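Local structure of aminotransferase, classes I and II (Silicibacter pomeroyi DSS-3, 3H14) at residues G39-G44 with Y231-G236; A168-P173 with I202-E207; G175-H180 with A210-A215; Y223-F228 with G240-P245; V316-S321 with L357-A362. The protein probably catalyses pyridoxal phosphate-dependent transamination, transferring the amino group of L-aspartate to 2-oxoglutarate to give oxaloacetate and L-glutamate. All coordinates share one frame; numbering follows the deposited sequence.

In the fold
Contacts 4 and 5 are buried antiparallel strand pairs held by ladders of backbone bonds and apolar packing. They belong to different sheets on opposite sides of the chain's centre, about 27 Å apart between contact centres. Contacts 2 and 3 join the same two connections, those following strands 164-168 and 196-200. Contact 2 is buried near the middle of the chain, and contact 3, farther out and partly exposed, relies on a selenomethionine, a valine and two waters. Contact 1 is a surface meeting of two loops and the most hydroxyl-rich. Asn172 of contact 2 bonds Arg358 of contact 5, so loop and sheet meet, while Met234 of contact 1 is tied by its backbone to Phe228 of contact 4.

Contact 1. Residues G39-G44 with Y231-G236; sequences GQPGTG and YFSMTG
Ser233 reaches across to the loop 39-44 with its hydroxyl, and the path of this side chain explains much of the contact. Its CB lies 3.5 Å from Gly44 O. One bond further, OG meets two oxygens: it donates to Gly44 O at 2.8 Å and lies 2.7 Å from Thr43 OG1, a probable second hydrogen bond. The approach to the carbonyl is from above, 58° out of its plane. OG stands anti to the backbone N of Ser233 (chi1 -162°), which turns it away from its own amide and onto the other loop. An alanine here is likely to leave Gly44 O and the Thr43 hydroxyl without the partner they share and to free the 43-44 end of the loop to shift. Nearer the start of the loop, Thr235 covers Gln40 and Pro41. Its methyl CG2 lies 3.7 Å from Gln40 CD, the side chains crossing at about a right angle, and its OG1 passes 3.5 Å from Pro41 CD while bonding Ser229 O. Water 1 spans the middle, donating to Thr43 O at 2.9 Å and accepting from Thr235 N. Gly39 O takes a hydrogen bond from Lys230, which probably corresponds to the cofactor-binding lysine of this aminotransferase family. Hydroxyls, a carbonyl and a water join one half, and light side-chain packing of Thr235 on Gln40 and Pro41 the other, as befits a largely exposed contact.

Contact 2. Residues A168-P173 with I202-E207; sequences ASPANP and IYHGIE
Pro170 and Tyr203 pack against each other and bury the most surface here. The pyrrolidine meets the root of the tyrosine, CB to CB at 3.9 Å, and Pro170 O comes within 3.6 Å of Tyr203 CD2. The same carbonyl receives water 2 at 2.7 Å, which in turn accepts from Tyr203 N, so a water closes the polar side of the pair. Pro170 CD lies 3.7 Å from His204 CD2, and Ser169 O sits at the edge of that imidazole, near its plane, while His204 ND1 bonds Tyr85 OH. Pro170 follows a cis peptide, as does Pro173, and the Asn-Pro that ends this segment belongs to the Asn-Pro-Thr-Gly sequence familiar in this aminotransferase family; the partner segment forms a type II turn from Tyr203 to Ile206. Asn172 meets the far end of the tyrosine: its ND2 is 3.8 Å from Tyr203 OH, with CB packed beside the ring and amide and ring planes nearly perpendicular at 86°. Having CG anti to the backbone N (chi1 177°) carries this amide toward the phenol while OD1 bonds Arg358. Tyr203 OH bonds Tyr315 OH and lies 2.6 Å from water 3, to which Asn172 ND2 gives a weak bond.

Contact 3. Residues G175-H180 with A210-A215; sequences GTMLDH and AKAVTA
The backbones of 175-180 and 210-215 are irregular and run about 60° apart where they touch, with Met177 facing Ala212 and His180 facing Val213. Both belong to a beta-alpha-beta crossover: 175-180 leads from strand 164-168 into helix 180-192, whereas the segment 210-215 lies past the parallel strand 196-200. Asp179 takes the N-cap position of that helix, its OD1 bonding Ala182 N. Between the segments stand two waters that share Leu178 O. Water 4 lies 2.8 Å from that carbonyl and accepts from Val213 N at 3.0 Å; water 5 donates to Lys211 O at 2.7 Å and only weakly to Leu178 O. Met177, a selenomethionine, and Val213 carry the apolar contact. The Met177 chain bends at chi3 (74°), laying CE across the backbone of Lys211 and Ala212, while SE stays 4.1 Å from Ala210 CB. Toward the other end, Val213 pushes its CG2 branch under the start of the helix, 3.6 Å from His180 N, and its CG1 lies close to the imidazole of His180. Lys211 points away and bonds Ala212 O with its ammonium group. Packing is tightest at the selenomethionine methyl, where Met177 CE comes within 3.3 Å of Ala212 CA.

Contact 4. Residues Y223-F228 with G240-P245; sequences YVINSF and GWMVVP
Asn226 and Trp241 lie side by side, the flat amide stacked on the indole with planes 18° apart. Asn226 CB sits over the six-membered ring, 3.6 Å from its centroid, and the asparagine's OD1 accepts from Ser227 N. Trp241 CG is lodged between its own backbone N and carbonyl carbon (chi1 78°), which folds the indole back over the neighbouring strand. Phe228 fills the angle at the rim of the indole: its CE2 reaches Trp241 CE3 at 3.5 Å, while Trp241 CZ3 presses on the phenyl face. Gly240 lets the strands close to 3.8 Å between its CA and Ser227 CA, where a side chain would strike Asn226 O; Phe228 CD2 rests on the same glycine CA. A leucine in place of Trp241 would probably leave the asparagine amide without its aromatic floor, Phe228 without its rim partner and Tyr81 OH without the indole N-H it bonds. On the opposite face the selenium-bound methyl of Met242 slots between two neighbours, Tyr223 CD2 at 3.5 Å and Ile225 CD1 at 3.6 Å. Val244 CG1 is the bump over the centre of the Tyr223 ring, 3.7 Å from its centroid. Along the backbone, Val224 and Val243 exchange two bonds, Asn226 N donates to Trp241 O, and the return from Trp241 N is weak. Strand 240-243 is the antiparallel member of the seven-stranded sheet, as in the large domain of fold-type I pyridoxal phosphate enzymes.

Contact 5. Residues V316-S321 with L357-A362; sequences VYADVS and LRFSYA
Val316 and Phe359 form the tight part of this antiparallel pair. Val316 N donates to Phe359 O at 2.9 Å and Phe359 N to Val316 O at 2.8 Å. Ala318 and Leu357 repeat the exchange, while Tyr317 and Arg358 make the non-hydrogen-bonded pair between them. On the face shared by Val316, Ala318, Leu357 and Phe359, the phenyl ring leans along the partner strand because its CG is anti to the carbonyl carbon (chi1 -61°). Its edge carbon CE2 then meets the methyl of Ala318, CB, at 4.0 Å, and helix 278-302 and Phe304 cover the ring. Apolar packing continues at both ends, with Val316 CG2 at the edge of the Tyr361 ring, 4.0 Å from CE1, and Val320 CG1 4.1 Å from Leu357 CD1. The loose, solvent side lies at Asp319 and Ser321 alone, where Asp319 OD1 accepts from both Ser321 N and Ser321 OG in an Asx turn. On the other face Arg358 carries its guanidinium away from Tyr317 to Asn172. An arginine so paired with an asparagine recalls the substrate-carboxylate site of related aminotransferases, here set on the small mixed sheet of strands 34-35, 340-344, 356-360 and 315-319.

Contact 1. Residues G39-G44 with Y231-G236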
# COMPACT_ATOMS: atom_id res chain seq x y z
N GLY A 39 -3.73 6.75 -4.30
CA GLY A 39 -3.52 5.40 -3.89
C GLY A 39 -4.62 4.93 -2.96
O GLY A 39 -4.33 4.41 -1.90
N GLN A 40 -5.87 5.12 -3.36
CA GLN A 40 -7.04 4.81 -2.54
C GLN A 40 -8.16 4.43 -3.47
O GLN A 40 -8.22 4.95 -4.58
CB GLN A 40 -7.53 6.02 -1.75
CG GLN A 40 -6.47 6.93 -1.17
CD GLN A 40 -7.03 8.22 -0.60
OE1 GLN A 40 -8.11 8.70 -1.00
NE2 GLN A 40 -6.30 8.81 0.33
N PRO A 41 -9.07 3.54 -3.02
CA PRO A 41 -10.22 3.18 -3.84
C PRO A 41 -11.08 4.38 -4.24
O PRO A 41 -11.14 5.39 -3.53
CB PRO A 41 -11.01 2.24 -2.93
CG PRO A 41 -10.02 1.70 -2.01
CD PRO A 41 -9.05 2.78 -1.75
N GLY A 42 -11.73 4.26 -5.40
CA GLY A 42 -12.69 5.25 -5.83
C GLY A 42 -13.97 5.17 -4.98
O GLY A 42 -14.75 6.11 -4.92
N THR A 43 -14.19 4.04 -4.32
CA THR A 43 -15.44 3.82 -3.60
C THR A 43 -15.31 4.17 -2.13
O THR A 43 -14.23 4.24 -1.58
CB THR A 43 -15.90 2.38 -3.77
OG1 THR A 43 -14.81 1.50 -3.50
CG2 THR A 43 -16.41 2.16 -5.21
N GLY A 44 -16.45 4.43 -1.51
CA GLY A 44 -16.52 4.54 -0.06
C GLY A 44 -16.79 3.21 0.61
O GLY A 44 -16.80 2.15 -0.02
N TYR A 231 -9.08 -3.25 -0.15
CA TYR A 231 -10.13 -4.19 -0.54
C TYR A 231 -11.43 -3.90 0.21
O TYR A 231 -12.52 -3.98 -0.34
CB TYR A 231 -9.73 -5.61 -0.23
CG TYR A 231 -10.82 -6.59 -0.55
CD1 TYR A 231 -11.16 -6.88 -1.89
CD2 TYR A 231 -11.57 -7.17 0.46
CE1 TYR A 231 -12.20 -7.77 -2.19
CE2 TYR A 231 -12.57 -8.07 0.16
CZ TYR A 231 -12.89 -8.37 -1.16
OH TYR A 231 -13.91 -9.24 -1.39
N PHE A 232 -11.32 -3.57 1.49
CA PHE A 232 -12.54 -3.30 2.28
C PHE A 232 -13.11 -1.91 2.10
O PHE A 232 -14.18 -1.63 2.62
CB PHE A 232 -12.34 -3.67 3.73
CG PHE A 232 -12.08 -5.11 3.90
CD1 PHE A 232 -13.13 -6.03 3.83
CD2 PHE A 232 -10.79 -5.58 4.08
CE1 PHE A 232 -12.91 -7.38 3.94
CE2 PHE A 232 -10.55 -6.92 4.23
CZ PHE A 232 -11.63 -7.84 4.14
N SER A 233 -12.38 -1.06 1.36
CA SER A 233 -12.89 0.22 0.86
C SER A 233 -13.28 1.20 1.95
O SER A 233 -14.20 1.98 1.76
CB SER A 233 -14.06 -0.02 -0.10
OG SER A 233 -14.31 1.13 -0.92
N MSE A 234 -12.56 1.20 3.07
CA MSE A 234 -12.81 2.13 4.16
C MSE A 234 -11.66 3.09 4.41
O MSE A 234 -11.29 3.38 5.55
CB MSE A 234 -13.16 1.35 5.44
CG MSE A 234 -14.40 0.59 5.28
SE MSE A 234 -14.84 -0.45 6.85
CE MSE A 234 -14.95 1.02 8.10
N THR A 235 -11.08 3.62 3.32
CA THR A 235 -10.13 4.70 3.44
C THR A 235 -10.82 5.84 4.18
O THR A 235 -11.97 6.16 3.92
CB THR A 235 -9.62 5.18 2.03
OG1 THR A 235 -8.75 4.18 1.48
CG2 THR A 235 -8.89 6.53 2.14
N GLY A 236 -10.13 6.43 5.13
CA GLY A 236 -10.66 7.56 5.87
C GLY A 236 -11.22 7.19 7.24
O GLY A 236 -11.46 8.05 8.07
O HOH W 1 -12.15 3.69 0.42

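Contact 2. Residues A168-P173 with I202-E207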
# COMPACT_ATOMS: atom_id res chain seq x y z
N ALA A 168 6.29 -5.79 0.98
CA ALA A 168 4.87 -5.56 0.65
C ALA A 168 4.49 -6.38 -0.56
O ALA A 168 5.21 -6.37 -1.57
CB ALA A 168 4.59 -4.06 0.40
N SER A 169 3.36 -7.07 -0.47
CA SER A 169 2.83 -7.86 -1.59
C SER A 169 1.32 -7.98 -1.43
O SER A 169 0.86 -8.47 -0.40
CB SER A 169 3.46 -9.27 -1.62
OG SER A 169 2.83 -10.12 -2.58
N PRO A 170 0.53 -7.47 -2.42
CA PRO A 170 0.93 -6.59 -3.53
C PRO A 170 1.57 -5.27 -3.08
O PRO A 170 1.13 -4.68 -2.10
CB PRO A 170 -0.41 -6.28 -4.23
CG PRO A 170 -1.34 -7.38 -3.81
CD PRO A 170 -0.92 -7.78 -2.44
N ALA A 171 2.59 -4.81 -3.82
CA ALA A 171 3.31 -3.60 -3.48
C ALA A 171 2.75 -2.33 -4.13
O ALA A 171 2.19 -2.34 -5.20
CB ALA A 171 4.80 -3.73 -3.81
N ASN A 172 2.87 -1.23 -3.40
CA ASN A 172 2.71 0.10 -3.91
C ASN A 172 4.16 0.54 -4.12
O ASN A 172 4.95 0.51 -3.18
CB ASN A 172 2.02 0.96 -2.85
CG ASN A 172 1.86 2.41 -3.25
OD1 ASN A 172 2.27 2.84 -4.34
ND2 ASN A 172 1.29 3.19 -2.35
N PRO A 173 4.52 1.02 -5.33
CA PRO A 173 3.72 1.44 -6.47
C PRO A 173 3.60 0.50 -7.66
O PRO A 173 3.04 0.90 -8.66
CB PRO A 173 4.49 2.69 -6.91
CG PRO A 173 5.92 2.26 -6.78
CD PRO A 173 5.95 1.37 -5.54
N ILE A 202 -1.49 -5.07 3.19
CA ILE A 202 -2.57 -4.08 3.11
C ILE A 202 -3.42 -4.24 1.84
O ILE A 202 -4.64 -4.06 1.87
CB ILE A 202 -1.95 -2.65 3.29
CG1 ILE A 202 -1.64 -2.48 4.78
CG2 ILE A 202 -2.87 -1.45 2.77
CD1 ILE A 202 -0.73 -1.35 5.13
N TYR A 203 -2.80 -4.66 0.74
CA TYR A 203 -3.56 -4.80 -0.53
C TYR A 203 -4.10 -6.21 -0.79
O TYR A 203 -4.73 -6.43 -1.83
CB TYR A 203 -2.72 -4.33 -1.74
CG TYR A 203 -2.51 -2.84 -1.77
CD1 TYR A 203 -3.44 -2.00 -2.39
CD2 TYR A 203 -1.38 -2.27 -1.18
CE1 TYR A 203 -3.26 -0.63 -2.40
CE2 TYR A 203 -1.19 -0.90 -1.20
CZ TYR A 203 -2.15 -0.09 -1.82
OH TYR A 203 -1.99 1.25 -1.86
N HIS A 204 -3.89 -7.16 0.13
CA HIS A 204 -4.57 -8.47 0.03
C HIS A 204 -6.08 -8.32 -0.19
O HIS A 204 -6.72 -7.50 0.42
CB HIS A 204 -4.31 -9.33 1.27
CG HIS A 204 -2.93 -9.90 1.31
ND1 HIS A 204 -2.62 -11.08 1.94
CD2 HIS A 204 -1.77 -9.45 0.77
CE1 HIS A 204 -1.33 -11.33 1.81
NE2 HIS A 204 -0.79 -10.35 1.10
N GLY A 205 -6.63 -9.18 -1.06
CA GLY A 205 -7.99 -9.05 -1.53
C GLY A 205 -8.05 -8.48 -2.94
O GLY A 205 -8.89 -8.91 -3.75
N ILE A 206 -7.18 -7.51 -3.25
CA ILE A 206 -7.11 -6.90 -4.58
C ILE A 206 -6.09 -7.64 -5.45
O ILE A 206 -4.89 -7.25 -5.62
CB ILE A 206 -6.82 -5.38 -4.52
CG1 ILE A 206 -7.90 -4.69 -3.69
CG2 ILE A 206 -6.83 -4.79 -5.96
CD1 ILE A 206 -7.67 -3.20 -3.45
N GLU A 207 -6.58 -8.75 -5.99
CA GLU A 207 -5.73 -9.75 -6.61
C GLU A 207 -6.43 -10.25 -7.87
O GLU A 207 -7.65 -10.28 -7.92
CB GLU A 207 -5.56 -10.91 -5.65
CG GLU A 207 -4.90 -10.55 -4.35
CD GLU A 207 -5.06 -11.66 -3.34
OE1 GLU A 207 -5.00 -12.84 -3.77
OE2 GLU A 207 -5.30 -11.36 -2.13
O HOH W 2 0.07 -5.06 0.37
O HOH W 3 -0.59 2.09 0.16

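Contact 3. Residues G175-H180 with A210-A215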
# COMPACT_ATOMS: atom_id res chain seq x y z
N GLY A 175 2.51 -2.92 -7.87
CA GLY A 175 1.57 -4.01 -7.88
C GLY A 175 2.18 -5.40 -7.83
O GLY A 175 1.44 -6.38 -7.84
N THR A 176 3.50 -5.52 -7.77
CA THR A 176 4.11 -6.87 -7.82
C THR A 176 3.87 -7.65 -6.51
O THR A 176 3.72 -7.07 -5.41
CB THR A 176 5.61 -6.82 -8.19
OG1 THR A 176 6.37 -6.15 -7.16
CG2 THR A 176 5.79 -6.06 -9.52
N MSE A 177 3.83 -8.98 -6.65
CA MSE A 177 3.57 -9.85 -5.54
C MSE A 177 4.68 -10.86 -5.31
O MSE A 177 5.47 -11.16 -6.19
CB MSE A 177 2.24 -10.55 -5.77
CG MSE A 177 1.08 -9.60 -5.62
SE MSE A 177 -0.59 -10.30 -6.34
CE MSE A 177 -0.93 -11.58 -4.89
N LEU A 178 4.70 -11.38 -4.09
CA LEU A 178 5.65 -12.41 -3.68
C LEU A 178 4.91 -13.72 -3.58
O LEU A 178 3.95 -13.85 -2.79
CB LEU A 178 6.24 -12.07 -2.31
CG LEU A 178 7.16 -10.86 -2.31
CD1 LEU A 178 7.36 -10.29 -0.91
CD2 LEU A 178 8.47 -11.19 -2.95
N ASP A 179 5.35 -14.69 -4.36
CA ASP A 179 4.77 -16.01 -4.26
C ASP A 179 5.37 -16.73 -3.03
O ASP A 179 6.24 -16.18 -2.34
CB ASP A 179 4.92 -16.77 -5.57
CG ASP A 179 6.37 -17.15 -5.92
OD1 ASP A 179 7.33 -16.90 -5.15
OD2 ASP A 179 6.53 -17.71 -7.02
N HIS A 180 4.86 -17.93 -2.74
CA HIS A 180 5.27 -18.72 -1.59
C HIS A 180 6.79 -18.93 -1.48
O HIS A 180 7.36 -18.82 -0.39
CB HIS A 180 4.57 -20.07 -1.66
CG HIS A 180 4.62 -20.83 -0.38
ND1 HIS A 180 5.70 -21.61 -0.02
CD2 HIS A 180 3.71 -20.94 0.63
CE1 HIS A 180 5.45 -22.17 1.16
NE2 HIS A 180 4.26 -21.77 1.58
N ALA A 210 -2.64 -14.07 -9.70
CA ALA A 210 -1.75 -14.54 -8.63
C ALA A 210 -2.43 -14.50 -7.25
O ALA A 210 -3.03 -13.51 -6.89
CB ALA A 210 -0.49 -13.70 -8.60
N LYS A 211 -2.31 -15.57 -6.48
CA LYS A 211 -2.89 -15.63 -5.14
C LYS A 211 -1.92 -14.99 -4.12
O LYS A 211 -0.74 -15.31 -4.10
CB LYS A 211 -3.15 -17.10 -4.77
CG LYS A 211 -3.77 -17.33 -3.43
CD LYS A 211 -5.14 -16.76 -3.29
CE LYS A 211 -5.63 -16.88 -1.84
NZ LYS A 211 -4.98 -15.83 -0.99
N ALA A 212 -2.44 -14.08 -3.29
CA ALA A 212 -1.62 -13.43 -2.27
C ALA A 212 -1.23 -14.49 -1.26
O ALA A 212 -2.00 -15.43 -1.01
CB ALA A 212 -2.37 -12.27 -1.59
N VAL A 213 -0.02 -14.37 -0.74
CA VAL A 213 0.49 -15.30 0.27
C VAL A 213 0.71 -14.56 1.58
O VAL A 213 1.56 -13.70 1.65
CB VAL A 213 1.82 -15.96 -0.15
CG1 VAL A 213 2.24 -16.96 0.91
CG2 VAL A 213 1.69 -16.64 -1.52
N THR A 214 -0.03 -14.90 2.64
CA THR A 214 0.24 -14.30 3.94
C THR A 214 1.52 -14.89 4.49
O THR A 214 1.78 -16.08 4.33
CB THR A 214 -0.92 -14.44 4.97
OG1 THR A 214 -0.55 -13.75 6.17
CG2 THR A 214 -1.21 -15.87 5.35
N ALA A 215 2.34 -14.05 5.11
CA ALA A 215 3.55 -14.50 5.79
C ALA A 215 3.26 -15.56 6.84
O ALA A 215 4.13 -16.38 7.13
CB ALA A 215 4.26 -13.34 6.43
O HOH W 4 2.04 -12.36 -1.44
O HOH W 5 1.59 -14.11 -4.68

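Contact 4. Residues Y223-F228 with G240-P245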
# COMPACT_ATOMS: atom_id res chain seq x y z
N TYR A 223 5.54 -9.92 12.07
CA TYR A 223 4.40 -9.02 12.26
C TYR A 223 3.73 -8.89 10.89
O TYR A 223 4.41 -8.65 9.91
CB TYR A 223 4.86 -7.65 12.73
CG TYR A 223 5.06 -7.52 14.22
CD1 TYR A 223 5.62 -8.57 14.97
CD2 TYR A 223 4.74 -6.35 14.87
CE1 TYR A 223 5.83 -8.45 16.34
CE2 TYR A 223 4.93 -6.22 16.23
CZ TYR A 223 5.49 -7.30 16.96
OH TYR A 223 5.69 -7.19 18.32
N VAL A 224 2.43 -9.09 10.83
CA VAL A 224 1.65 -8.83 9.60
C VAL A 224 0.83 -7.54 9.83
O VAL A 224 0.19 -7.38 10.92
CB VAL A 224 0.73 -10.02 9.25
CG1 VAL A 224 -0.28 -9.67 8.14
CG2 VAL A 224 1.51 -11.23 8.85
N ILE A 225 0.87 -6.65 8.85
CA ILE A 225 0.19 -5.34 8.93
C ILE A 225 -0.90 -5.32 7.84
O ILE A 225 -0.64 -5.68 6.71
CB ILE A 225 1.17 -4.13 8.75
CG1 ILE A 225 2.40 -4.24 9.67
CG2 ILE A 225 0.41 -2.76 8.88
CD1 ILE A 225 2.11 -4.43 11.16
N ASN A 226 -2.12 -4.95 8.23
CA ASN A 226 -3.21 -4.83 7.28
C ASN A 226 -4.12 -3.66 7.63
O ASN A 226 -3.92 -2.92 8.60
CB ASN A 226 -3.99 -6.13 7.19
CG ASN A 226 -4.39 -6.49 5.75
OD1 ASN A 226 -4.97 -5.67 5.00
ND2 ASN A 226 -4.13 -7.75 5.37
N SER A 227 -5.12 -3.47 6.79
CA SER A 227 -5.96 -2.28 6.84
C SER A 227 -7.29 -2.60 6.17
O SER A 227 -7.38 -3.51 5.32
CB SER A 227 -5.29 -1.15 6.08
OG SER A 227 -6.04 0.07 6.15
N PHE A 228 -8.32 -1.84 6.55
CA PHE A 228 -9.61 -1.88 5.87
C PHE A 228 -9.72 -0.83 4.76
O PHE A 228 -10.78 -0.68 4.17
CB PHE A 228 -10.74 -1.70 6.89
CG PHE A 228 -10.87 -2.86 7.81
CD1 PHE A 228 -11.58 -3.97 7.41
CD2 PHE A 228 -10.25 -2.87 9.05
CE1 PHE A 228 -11.71 -5.05 8.21
CE2 PHE A 228 -10.37 -3.98 9.89
CZ PHE A 228 -11.08 -5.08 9.46
N GLY A 240 -7.73 -0.78 11.13
CA GLY A 240 -6.99 -1.85 10.50
C GLY A 240 -6.66 -2.90 11.55
O GLY A 240 -7.26 -2.92 12.63
N TRP A 241 -5.71 -3.77 11.24
CA TRP A 241 -5.29 -4.78 12.15
C TRP A 241 -3.88 -5.20 11.89
O TRP A 241 -3.30 -4.89 10.83
CB TRP A 241 -6.20 -6.01 12.08
CG TRP A 241 -6.01 -6.97 10.94
CD1 TRP A 241 -5.19 -8.06 10.90
CD2 TRP A 241 -6.70 -6.94 9.69
NE1 TRP A 241 -5.33 -8.71 9.71
CE2 TRP A 241 -6.25 -8.05 8.94
CE3 TRP A 241 -7.65 -6.09 9.13
CZ2 TRP A 241 -6.72 -8.34 7.66
CZ3 TRP A 241 -8.10 -6.36 7.84
CH2 TRP A 241 -7.64 -7.47 7.12
N MSE A 242 -3.34 -5.92 12.87
CA MSE A 242 -2.07 -6.59 12.73
C MSE A 242 -2.17 -7.98 13.37
O MSE A 242 -3.06 -8.23 14.18
CB MSE A 242 -0.94 -5.71 13.31
CG MSE A 242 -1.07 -5.38 14.76
SE MSE A 242 0.07 -3.92 15.40
CE MSE A 242 1.73 -4.59 14.71
N VAL A 243 -1.32 -8.90 12.93
CA VAL A 243 -1.18 -10.20 13.56
C VAL A 243 0.25 -10.30 14.05
O VAL A 243 1.19 -10.02 13.30
CB VAL A 243 -1.50 -11.36 12.56
CG1 VAL A 243 -1.40 -12.76 13.24
CG2 VAL A 243 -2.89 -11.15 11.91
N VAL A 244 0.41 -10.69 15.32
CA VAL A 244 1.70 -10.86 15.94
C VAL A 244 1.76 -12.26 16.58
O VAL A 244 0.72 -12.88 16.79
CB VAL A 244 1.96 -9.77 17.00
CG1 VAL A 244 1.82 -8.42 16.37
CG2 VAL A 244 0.95 -9.88 18.17
N PRO A 245 2.96 -12.77 16.85
CA PRO A 245 3.13 -14.06 17.53
C PRO A 245 2.41 -14.09 18.87
O PRO A 245 2.24 -13.06 19.48
CB PRO A 245 4.65 -14.14 17.74
CG PRO A 245 5.22 -13.26 16.64
CD PRO A 245 4.26 -12.16 16.49

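Contact 5. Residues V316-S321 with L357-A362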
# COMPACT_ATOMS: atom_id res chain seq x y z
N VAL A 316 -0.05 0.82 -11.95
CA VAL A 316 0.92 0.46 -12.99
C VAL A 316 2.11 1.37 -12.83
O VAL A 316 1.95 2.58 -12.80
CB VAL A 316 0.34 0.61 -14.44
CG1 VAL A 316 1.41 0.24 -15.47
CG2 VAL A 316 -0.87 -0.24 -14.64
N TYR A 317 3.32 0.78 -12.72
CA TYR A 317 4.54 1.48 -12.53
C TYR A 317 5.35 1.37 -13.82
O TYR A 317 5.68 0.24 -14.25
CB TYR A 317 5.33 0.80 -11.41
CG TYR A 317 6.51 1.58 -10.95
CD1 TYR A 317 6.35 2.81 -10.37
CD2 TYR A 317 7.80 1.06 -11.03
CE1 TYR A 317 7.39 3.52 -9.94
CE2 TYR A 317 8.87 1.76 -10.57
CZ TYR A 317 8.66 3.00 -10.02
OH TYR A 317 9.69 3.75 -9.54
N ALA A 318 5.61 2.52 -14.41
CA ALA A 318 6.14 2.61 -15.79
C ALA A 318 7.49 3.26 -15.77
O ALA A 318 7.68 4.26 -15.11
CB ALA A 318 5.20 3.47 -16.70
N ASP A 319 8.39 2.71 -16.57
CA ASP A 319 9.68 3.32 -16.83
C ASP A 319 9.47 4.28 -18.01
O ASP A 319 9.13 3.84 -19.09
CB ASP A 319 10.70 2.22 -17.15
CG ASP A 319 12.10 2.75 -17.42
OD1 ASP A 319 12.23 3.95 -17.72
OD2 ASP A 319 13.07 1.94 -17.35
N VAL A 320 9.64 5.57 -17.79
CA VAL A 320 9.32 6.57 -18.80
C VAL A 320 10.59 7.32 -19.22
O VAL A 320 10.53 8.42 -19.76
CB VAL A 320 8.20 7.54 -18.30
CG1 VAL A 320 6.91 6.76 -18.03
CG2 VAL A 320 8.62 8.35 -17.08
N SER A 321 11.74 6.70 -19.01
CA SER A 321 13.00 7.35 -19.31
C SER A 321 13.20 7.62 -20.83
O SER A 321 14.00 8.43 -21.18
CB SER A 321 14.19 6.56 -18.75
OG SER A 321 14.26 5.25 -19.27
N LEU A 357 6.95 6.63 -13.52
CA LEU A 357 5.62 7.13 -13.17
C LEU A 357 4.77 6.03 -12.56
O LEU A 357 4.88 4.88 -12.95
CB LEU A 357 4.87 7.60 -14.43
CG LEU A 357 5.05 8.95 -15.08
CD1 LEU A 357 4.05 9.05 -16.23
CD2 LEU A 357 4.85 10.13 -14.15
N ARG A 358 3.85 6.40 -11.67
CA ARG A 358 2.84 5.47 -11.18
C ARG A 358 1.46 5.92 -11.66
O ARG A 358 1.10 7.06 -11.47
CB ARG A 358 2.84 5.40 -9.65
CG ARG A 358 2.01 4.25 -9.13
CD ARG A 358 1.66 4.36 -7.64
NE ARG A 358 0.69 5.43 -7.37
CZ ARG A 358 0.28 5.75 -6.14
NH1 ARG A 358 0.73 5.08 -5.09
NH2 ARG A 358 -0.57 6.73 -5.96
N PHE A 359 0.71 5.02 -12.28
CA PHE A 359 -0.69 5.22 -12.60
C PHE A 359 -1.50 4.47 -11.59
O PHE A 359 -1.13 3.37 -11.21
CB PHE A 359 -1.03 4.64 -13.97
CG PHE A 359 -0.28 5.25 -15.10
CD1 PHE A 359 -0.82 6.33 -15.81
CD2 PHE A 359 0.98 4.76 -15.46
CE1 PHE A 359 -0.13 6.90 -16.86
CE2 PHE A 359 1.68 5.32 -16.52
CZ PHE A 359 1.14 6.39 -17.23
N SER A 360 -2.64 5.03 -11.19
CA SER A 360 -3.61 4.32 -10.38
C SER A 360 -4.85 4.09 -11.23
O SER A 360 -5.24 4.97 -11.96
CB SER A 360 -3.98 5.12 -9.11
OG SER A 360 -5.06 4.45 -8.44
N TYR A 361 -5.43 2.91 -11.17
CA TYR A 361 -6.67 2.63 -11.90
C TYR A 361 -7.83 2.31 -10.94
O TYR A 361 -8.72 1.55 -11.27
CB TYR A 361 -6.45 1.57 -12.99
CG TYR A 361 -5.85 0.24 -12.60
CD1 TYR A 361 -4.49 -0.03 -12.75
CD2 TYR A 361 -6.65 -0.78 -12.11
CE1 TYR A 361 -3.95 -1.26 -12.38
CE2 TYR A 361 -6.13 -1.99 -11.76
CZ TYR A 361 -4.78 -2.24 -11.92
OH TYR A 361 -4.29 -3.47 -11.54
N ALA A 362 -7.84 2.97 -9.78
CA ALA A 362 -8.82 2.70 -8.73
C ALA A 362 -10.17 3.38 -8.99
O ALA A 362 -11.14 3.09 -8.27
CB ALA A 362 -8.26 3.14 -7.39